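Mannosyl-glycoprotein endo-beta-N-acetylglucosamidase-like domain-containing protein (Pseudomonas protegens, PDB 4KT3) is a type VI secretion effector that cleaves the glycan strands of peptidoglycan, and is held here in a complex with its immunity protein. Local coordinates at residues Glu60-Leu65 with Asn83-His88; Ala66-Gln71 with Ala161-Asp166. All blocks are in the same frame, centred on the assembly; numbering follows the deposited sequence.

Interaction 1: residues Glu60-Leu65 with Asn83-His88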
ATOM      1  N   GLU A  60      -1.930 -10.751 -13.245  1.00 10.40           N
ATOM      2  CA  GLU A  60      -1.275  -9.637 -12.567  1.00 12.33           C
ATOM      3  C   GLU A  60      -2.185  -8.427 -12.387  1.00 12.25           C
ATOM      4  O   GLU A  60      -1.954  -7.608 -11.496  1.00 12.22           O
ATOM      5  CB  GLU A  60       0.003  -9.213 -13.303  1.00 12.12           C
ATOM      6  CG  GLU A  60      -0.180  -8.736 -14.742  1.00 13.04           C
ATOM      7  CD  GLU A  60       0.021  -9.840 -15.786  1.00 12.22           C
ATOM      8  OE1 GLU A  60      -0.250 -11.029 -15.489  1.00 14.05           O
ATOM      9  OE2 GLU A  60       0.435  -9.494 -16.914  1.00 15.52           O
ATOM     10  N   ASN A  61      -3.204  -8.292 -13.221  1.00 11.13           N
ATOM     11  CA  ASN A  61      -4.124  -7.163 -13.052  1.00 11.55           C
ATOM     12  C   ASN A  61      -4.917  -7.328 -11.753  1.00 10.89           C
ATOM     13  O   ASN A  61      -5.072  -6.373 -10.965  1.00 13.38           O
ATOM     14  CB  ASN A  61      -5.093  -7.041 -14.218  1.00 12.01           C
ATOM     15  CG  ASN A  61      -4.416  -6.625 -15.519  1.00 12.57           C
ATOM     16  OD1 ASN A  61      -3.221  -6.837 -15.717  1.00 13.46           O
ATOM     17  ND2 ASN A  61      -5.195  -6.045 -16.424  1.00 13.04           N
ATOM     18  N   LEU A  62      -5.426  -8.536 -11.539  1.00 11.12           N
ATOM     19  CA  LEU A  62      -6.192  -8.854 -10.340  1.00  9.70           C
ATOM     20  C   LEU A  62      -5.301  -8.878  -9.094  1.00 10.79           C
ATOM     21  O   LEU A  62      -5.660  -8.315  -8.052  1.00 11.27           O
ATOM     22  CB  LEU A  62      -6.907 -10.193 -10.506  1.00 11.91           C
ATOM     23  CG  LEU A  62      -7.854 -10.611  -9.380  1.00 14.44           C
ATOM     24  CD1 LEU A  62      -9.026  -9.654  -9.246  1.00 14.72           C
ATOM     25  CD2 LEU A  62      -8.326 -12.065  -9.579  1.00 15.03           C
ATOM     26  N   LEU A  63      -4.155  -9.548  -9.199  1.00  9.75           N
ATOM     27  CA  LEU A  63      -3.237  -9.658  -8.082  1.00  8.73           C
ATOM     28  C   LEU A  63      -2.640  -8.291  -7.739  1.00  9.98           C
ATOM     29  O   LEU A  63      -2.429  -7.971  -6.569  1.00 10.02           O
ATOM     30  CB  LEU A  63      -2.151 -10.682  -8.419  1.00 10.05           C
ATOM     31  CG  LEU A  63      -1.120 -10.996  -7.329  1.00 10.50           C
ATOM     32  CD1 LEU A  63      -1.764 -11.446  -6.023  1.00 12.46           C
ATOM     33  CD2 LEU A  63      -0.127 -12.063  -7.811  1.00 11.30           C
ATOM     34  N   GLY A  64      -2.391  -7.484  -8.767  1.00  9.78           N
ATOM     35  CA  GLY A  64      -1.919  -6.114  -8.590  1.00 10.06           C
ATOM     36  C   GLY A  64      -2.923  -5.267  -7.828  1.00  9.02           C
ATOM     37  O   GLY A  64      -2.547  -4.476  -6.956  1.00  9.39           O
ATOM     38  N   LEU A  65      -4.202  -5.407  -8.162  1.00  9.70           N
ATOM     39  CA  LEU A  65      -5.241  -4.704  -7.419  1.00  9.99           C
ATOM     40  C   LEU A  65      -5.223  -5.138  -5.951  1.00  8.74           C
ATOM     41  O   LEU A  65      -5.275  -4.282  -5.057  1.00  9.92           O
ATOM     42  CB  LEU A  65      -6.624  -4.880  -8.043  1.00 11.06           C
ATOM     43  CG  LEU A  65      -7.760  -4.169  -7.294  1.00 12.14           C
ATOM     44  CD1 LEU A  65      -7.533  -2.665  -7.185  1.00 12.03           C
ATOM     45  CD2 LEU A  65      -9.096  -4.465  -7.980  1.00 12.90           C
ATOM     46  N   ASN A  83     -10.004  -9.394   3.751  1.00 12.21           N
ATOM     47  CA  ASN A  83     -10.598  -8.558   2.716  1.00 11.48           C
ATOM     48  C   ASN A  83      -9.474  -7.905   1.935  1.00 11.58           C
ATOM     49  O   ASN A  83      -9.049  -6.787   2.259  1.00 12.46           O
ATOM     50  CB  ASN A  83     -11.536  -7.535   3.351  1.00 12.18           C
ATOM     51  CG  ASN A  83     -12.256  -6.660   2.334  1.00 10.59           C
ATOM     52  OD1 ASN A  83     -11.972  -6.677   1.133  1.00 11.72           O
ATOM     53  ND2 ASN A  83     -13.191  -5.849   2.833  1.00 12.92           N
ATOM     54  N   TYR A  84      -8.993  -8.617   0.917  1.00 10.75           N
ATOM     55  CA  TYR A  84      -7.804  -8.189   0.170  1.00 11.69           C
ATOM     56  C   TYR A  84      -8.122  -7.186  -0.939  1.00 11.23           C
ATOM     57  O   TYR A  84      -7.225  -6.744  -1.644  1.00 10.08           O
ATOM     58  CB  TYR A  84      -7.029  -9.397  -0.364  1.00 11.23           C
ATOM     59  CG  TYR A  84      -6.291 -10.157   0.699  1.00 11.16           C
ATOM     60  CD1 TYR A  84      -6.949 -11.063   1.518  1.00 11.52           C
ATOM     61  CD2 TYR A  84      -4.926  -9.984   0.882  1.00 10.14           C
ATOM     62  CE1 TYR A  84      -6.267 -11.765   2.503  1.00 12.67           C
ATOM     63  CE2 TYR A  84      -4.248 -10.676   1.856  1.00 10.90           C
ATOM     64  CZ  TYR A  84      -4.924 -11.561   2.668  1.00 12.16           C
ATOM     65  OH  TYR A  84      -4.238 -12.250   3.653  1.00 16.55           O
ATOM     66  N   PHE A  85      -9.391  -6.799  -1.066  1.00 11.25           N
ATOM     67  CA  PHE A  85      -9.794  -5.804  -2.061  1.00  9.59           C
ATOM     68  C   PHE A  85     -10.436  -4.595  -1.397  1.00 11.83           C
ATOM     69  O   PHE A  85     -11.013  -3.732  -2.071  1.00 13.86           O
ATOM     70  CB  PHE A  85     -10.706  -6.472  -3.109  1.00 11.86           C
ATOM     71  CG  PHE A  85      -9.958  -7.456  -3.960  1.00 10.71           C
ATOM     72  CD1 PHE A  85      -9.730  -8.747  -3.505  1.00 11.18           C
ATOM     73  CD2 PHE A  85      -9.410  -7.075  -5.177  1.00 11.76           C
ATOM     74  CE1 PHE A  85      -8.985  -9.631  -4.240  1.00 12.74           C
ATOM     75  CE2 PHE A  85      -8.672  -7.976  -5.929  1.00 11.64           C
ATOM     76  CZ  PHE A  85      -8.460  -9.254  -5.453  1.00 12.34           C
ATOM     77  N   SER A  86     -10.288  -4.532  -0.068  1.00 11.43           N
ATOM     78  CA  SER A  86     -10.867  -3.479   0.767  1.00 13.12           C
ATOM     79  C   SER A  86     -12.289  -3.106   0.344  1.00 12.51           C
ATOM     80  O   SER A  86     -12.637  -1.924   0.236  1.00 13.55           O
ATOM     81  CB  SER A  86      -9.963  -2.239   0.796  1.00 12.79           C
ATOM     82  OG  SER A  86      -8.694  -2.577   1.327  1.00 12.58           O
HETATM   83  N   MSE A  87     -13.105  -4.132   0.132  1.00 11.53           N
HETATM   84  CA  MSE A  87     -14.493  -3.965  -0.259  1.00 12.12           C
HETATM   85  C   MSE A  87     -15.295  -3.363   0.868  1.00 11.40           C
HETATM   86  O   MSE A  87     -15.262  -3.858   1.989  1.00 13.21           O
HETATM   87  CB  MSE A  87     -15.118  -5.326  -0.574  1.00 17.03           C
HETATM   88  CG  MSE A  87     -14.390  -6.115  -1.633  1.00 17.97           C
HETATM   89 SE   MSE A  87     -14.795  -5.511  -3.430  0.74 13.73          SE
HETATM   90  CE  MSE A  87     -16.623  -6.148  -3.565  1.00 15.30           C
ATOM     91  N   HIS A  88     -16.039  -2.314   0.537  1.00 13.78           N
ATOM     92  CA  HIS A  88     -17.038  -1.770   1.428  1.00 12.71           C
ATOM     93  C   HIS A  88     -18.153  -2.795   1.639  1.00 16.97           C
ATOM     94  O   HIS A  88     -18.525  -3.543   0.723  1.00 15.47           O
ATOM     95  CB  HIS A  88     -17.631  -0.481   0.842  1.00 15.35           C
ATOM     96  CG  HIS A  88     -16.678   0.675   0.819  1.00 14.65           C
ATOM     97  ND1 HIS A  88     -16.986   1.882   0.227  1.00 15.17           N
ATOM     98  CD2 HIS A  88     -15.425   0.807   1.312  1.00 12.97           C
ATOM     99  CE1 HIS A  88     -15.965   2.712   0.366  1.00 18.92           C
ATOM    100  NE2 HIS A  88     -15.001   2.079   1.012  1.00 14.86           N
TER
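Phe-85, carried by a loop, packs in an apolar contact against Leu-62 and Leu-65 of helix 59-70, close to the centre of a mainly helical, lysozyme-like domain. The two leucines lie three residues apart and receive adjoining parts of one ring. Leu-65 meets it in the ring plane, at the edge, with CD2 3.8 Å from Phe-85 CD2. Leu-62 crosses the phenyl side chain at about a right angle and sets its CD1 3.7 Å from Phe-85 CE2; its carbonyl O is equally near CE2 but approaches obliquely. Leu-62 has CG anti to the backbone N (chi1 -175°), and the end of its side chain comes nearer the loop than its start does. Phe-121 and Ala-118 of helix 114-129 also border the phenylalanine, so it wedges between two helices.

The loop that carries it makes a type I turn from Asn-83 to Ser-86. Asparagine suits the first position of this turn because an amide can accept and donate at once: Asn-83 OD1 takes the backbone N of Met-87, a selenomethionine, at 3.0 Å, while Asn-83 ND2 gives an equally long bond to Met-87 O, in the carbonyl plane and on a lone pair. This pair of bonds ties Asn-83 to Met-87, just past the turn. No hydrogen bond runs between residues 60-65 and 83-88, so these two segments meet through hydrocarbon contact, and the asparagine amide helps to shape the loop.

Interaction 2: residues Ala66-Gln71 with Ala161-Asp166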
ATOM      1  N   ALA A  66      -5.110  -6.437  -5.688  1.00 10.08           N
ATOM      2  CA  ALA A  66      -5.037  -6.893  -4.302  1.00  9.28           C
ATOM      3  C   ALA A  66      -3.800  -6.306  -3.593  1.00  9.63           C
ATOM      4  O   ALA A  66      -3.867  -5.946  -2.422  1.00 11.09           O
ATOM      5  CB  ALA A  66      -5.026  -8.400  -4.236  1.00 11.58           C
ATOM      6  N   ALA A  67      -2.666  -6.239  -4.288  1.00  9.51           N
ATOM      7  CA  ALA A  67      -1.445  -5.677  -3.694  1.00  9.73           C
ATOM      8  C   ALA A  67      -1.642  -4.207  -3.301  1.00  9.95           C
ATOM      9  O   ALA A  67      -1.147  -3.761  -2.267  1.00 10.94           O
ATOM     10  CB  ALA A  67      -0.275  -5.809  -4.653  1.00 11.55           C
ATOM     11  N   GLN A  68      -2.311  -3.455  -4.164  1.00  9.90           N
ATOM     12  CA  GLN A  68      -2.662  -2.062  -3.909  1.00 10.79           C
ATOM     13  C   GLN A  68      -3.589  -1.915  -2.696  1.00 10.08           C
ATOM     14  O   GLN A  68      -3.379  -1.066  -1.834  1.00 12.39           O
ATOM     15  CB  GLN A  68      -3.351  -1.509  -5.165  1.00 10.53           C
ATOM     16  CG  GLN A  68      -4.242  -0.282  -4.982  1.00 12.63           C
ATOM     17  CD  GLN A  68      -3.475   0.999  -4.700  1.00 13.20           C
ATOM     18  OE1 GLN A  68      -2.341   0.978  -4.214  1.00 14.24           O
ATOM     19  NE2 GLN A  68      -4.110   2.136  -4.989  1.00 14.36           N
ATOM     20  N   GLU A  69      -4.638  -2.727  -2.633  1.00  9.60           N
ATOM     21  CA  GLU A  69      -5.636  -2.557  -1.584  1.00 10.23           C
ATOM     22  C   GLU A  69      -5.143  -3.030  -0.227  1.00 10.92           C
ATOM     23  O   GLU A  69      -5.537  -2.474   0.809  1.00 10.92           O
ATOM     24  CB  GLU A  69      -6.918  -3.314  -1.932  1.00 11.82           C
ATOM     25  CG  GLU A  69      -7.609  -2.853  -3.221  1.00 11.48           C
ATOM     26  CD  GLU A  69      -8.050  -1.418  -3.143  1.00 10.46           C
ATOM     27  OE1 GLU A  69      -8.903  -1.101  -2.277  1.00 12.58           O
ATOM     28  OE2 GLU A  69      -7.543  -0.622  -3.951  1.00 12.53           O
ATOM     29  N   SER A  70      -4.309  -4.069  -0.236  1.00 10.67           N
ATOM     30  CA  SER A  70      -3.873  -4.737   0.993  1.00 10.43           C
ATOM     31  C   SER A  70      -2.452  -4.426   1.441  1.00  9.17           C
ATOM     32  O   SER A  70      -1.987  -5.011   2.410  1.00 10.62           O
ATOM     33  CB  SER A  70      -4.019  -6.258   0.828  1.00 10.32           C
ATOM     34  OG  SER A  70      -3.016  -6.802  -0.014  1.00 10.68           O
ATOM     35  N   GLN A  71      -1.776  -3.537   0.717  1.00  9.72           N
ATOM     36  CA  GLN A  71      -0.374  -3.221   0.990  1.00  9.52           C
ATOM     37  C   GLN A  71       0.438  -4.529   1.002  1.00 10.62           C
ATOM     38  O   GLN A  71       1.177  -4.854   1.944  1.00 10.70           O
ATOM     39  CB  GLN A  71      -0.227  -2.446   2.309  1.00 10.95           C
ATOM     40  CG  GLN A  71      -0.902  -1.057   2.289  1.00 11.03           C
ATOM     41  CD  GLN A  71      -2.430  -1.128   2.296  1.00 11.69           C
ATOM     42  OE1 GLN A  71      -3.114  -0.564   1.414  1.00 16.26           O
ATOM     43  NE2 GLN A  71      -2.967  -1.816   3.276  1.00 10.42           N
ATOM     44  N   ALA A 161      -4.672   5.904 -12.452  1.00 23.34           N
ATOM     45  CA  ALA A 161      -4.496   4.794 -13.387  1.00 19.34           C
ATOM     46  C   ALA A 161      -3.033   4.398 -13.551  1.00 19.80           C
ATOM     47  O   ALA A 161      -2.701   3.214 -13.536  1.00 20.78           O
ATOM     48  CB  ALA A 161      -5.104   5.133 -14.742  1.00 20.75           C
ATOM     49  N   ARG A 162      -2.166   5.391 -13.719  1.00 20.44           N
ATOM     50  CA  ARG A 162      -0.755   5.132 -13.939  1.00 19.37           C
ATOM     51  C   ARG A 162      -0.144   4.494 -12.694  1.00 17.64           C
ATOM     52  O   ARG A 162       0.707   3.603 -12.794  1.00 19.65           O
ATOM     53  CB  ARG A 162      -0.027   6.421 -14.299  1.00 24.86           C
ATOM     54  CG  ARG A 162       1.434   6.235 -14.657  1.00 27.59           C
ATOM     55  CD  ARG A 162       1.594   5.498 -15.977  1.00 33.21           C
ATOM     56  NE  ARG A 162       1.807   4.069 -15.787  1.00 34.01           N
ATOM     57  CZ  ARG A 162       1.815   3.174 -16.772  1.00 32.57           C
ATOM     58  NH1 ARG A 162       1.611   3.556 -18.027  1.00 36.73           N
ATOM     59  NH2 ARG A 162       2.023   1.895 -16.503  1.00 32.14           N
ATOM     60  N   TYR A 163      -0.576   4.959 -11.519  1.00 16.84           N
ATOM     61  CA  TYR A 163      -0.079   4.425 -10.260  1.00 15.80           C
ATOM     62  C   TYR A 163      -0.449   2.938 -10.124  1.00 15.38           C
ATOM     63  O   TYR A 163       0.400   2.106  -9.803  1.00 15.54           O
ATOM     64  CB  TYR A 163      -0.612   5.258  -9.080  1.00 15.74           C
ATOM     65  CG  TYR A 163      -0.141   4.780  -7.717  1.00 15.47           C
ATOM     66  CD1 TYR A 163      -0.887   3.868  -6.983  1.00 15.09           C
ATOM     67  CD2 TYR A 163       1.046   5.237  -7.170  1.00 16.25           C
ATOM     68  CE1 TYR A 163      -0.449   3.413  -5.740  1.00 14.58           C
ATOM     69  CE2 TYR A 163       1.486   4.800  -5.930  1.00 14.79           C
ATOM     70  CZ  TYR A 163       0.732   3.893  -5.220  1.00 13.75           C
ATOM     71  OH  TYR A 163       1.152   3.450  -3.992  1.00 13.56           O
ATOM     72  N   LEU A 164      -1.709   2.598 -10.388  1.00 16.35           N
ATOM     73  CA  LEU A 164      -2.134   1.210 -10.281  1.00 15.42           C
ATOM     74  C   LEU A 164      -1.475   0.367 -11.373  1.00 14.89           C
ATOM     75  O   LEU A 164      -1.066  -0.765 -11.127  1.00 14.46           O
ATOM     76  CB  LEU A 164      -3.652   1.092 -10.385  1.00 15.36           C
ATOM     77  CG  LEU A 164      -4.237  -0.329 -10.359  1.00 14.58           C
ATOM     78  CD1 LEU A 164      -3.794  -1.089  -9.129  1.00 15.36           C
ATOM     79  CD2 LEU A 164      -5.748  -0.262 -10.391  1.00 17.63           C
ATOM     80  N   ALA A 165      -1.389   0.917 -12.580  1.00 18.72           N
ATOM     81  CA  ALA A 165      -0.785   0.189 -13.685  1.00 16.91           C
ATOM     82  C   ALA A 165       0.667  -0.173 -13.359  1.00 16.78           C
ATOM     83  O   ALA A 165       1.135  -1.264 -13.696  1.00 19.84           O
ATOM     84  CB  ALA A 165      -0.875   1.005 -14.982  1.00 17.13           C
ATOM     85  N   ASP A 166       1.376   0.729 -12.687  1.00 18.38           N
ATOM     86  CA  ASP A 166       2.753   0.459 -12.280  1.00 17.89           C
ATOM     87  C   ASP A 166       2.826  -0.683 -11.266  1.00 16.30           C
ATOM     88  O   ASP A 166       3.744  -1.504 -11.318  1.00 18.96           O
ATOM     89  CB  ASP A 166       3.417   1.716 -11.715  1.00 20.99           C
ATOM     90  CG  ASP A 166       3.794   2.716 -12.803  1.00 26.07           C
ATOM     91  OD1 ASP A 166       3.716   2.358 -14.000  1.00 27.88           O
ATOM     92  OD2 ASP A 166       4.177   3.858 -12.460  1.00 27.24           O
TER
HETATM   93  O   HOH W   1      -1.150   2.737  -2.442  1.00 14.33           O
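Gln-68 of helix 59-70 faces two successive residues of helix 160-174, Leu-164 through its hydrocarbon and Tyr-163 through its amide. The close-packed side is apolar. Leu-164 CD1 rests 4.0 Å from Gln-68 CB, with Ile-167 also against the glutamine and Leu-142 of helix 135-144 against the leucine, so a branched aliphatic chain packs where three helices meet. Where the backbones come nearest, Gln-68 and Leu-164 have their CA atoms 7.2 Å apart.

These two helices belong to the bundle of the lysozyme-like glucosaminidase domain. Toward the C-terminal end of the first, Ser-70 OG bonds back to Ala-66 O at 2.7 Å, from the face of that carbonyl opposite Ser-70 N, while Gln-71 leaves helical angles with positive phi; a small hydroxyl side chain can add a second bond to the same carbonyl in this way.

Beyond the leucine the dry apolar packing gives way to a polar, water-bridged side. The glutamine bends at chi2 (72°), which swings its amide to the tyrosine, the two planes 52° apart. Gln-68 OE1 lies in the ring plane, 3.4 Å from Tyr-163 CE1 at the edge. No direct hydrogen bond links the two side chains; instead a water donates to Gln-68 OE1 at 2.8 Å and to Tyr-163 OH at 2.9 Å. The immunity protein covers this polar side: Gln-68 NE2 bonds to Tyr-79 O of that chain, and Tyr-163 OH to its Glu-94 and Asn-96.

How the interactions relate
Both contacts draw on helix 59-70, whose first half serves interaction 1 and whose C-terminal part serves interaction 2. Interaction 1 is deep core, near the middle of the chain, and its touching groups are almost wholly hydrocarbon. Interaction 2, with its centre about 8 Å from that of interaction 1, runs from buried aliphatic packing to a water-bridged polar edge at the interface with the immunity protein, where amide and phenol groups find partners. The two also meet directly: Phe-85 CZ lies 3.7 Å from Ala-66 CB, and Ser-86 OG makes a weak hydrogen bond to Glu-69 O. The loop 83-88 reaches the immunity protein too, through Ser-86 and His-88.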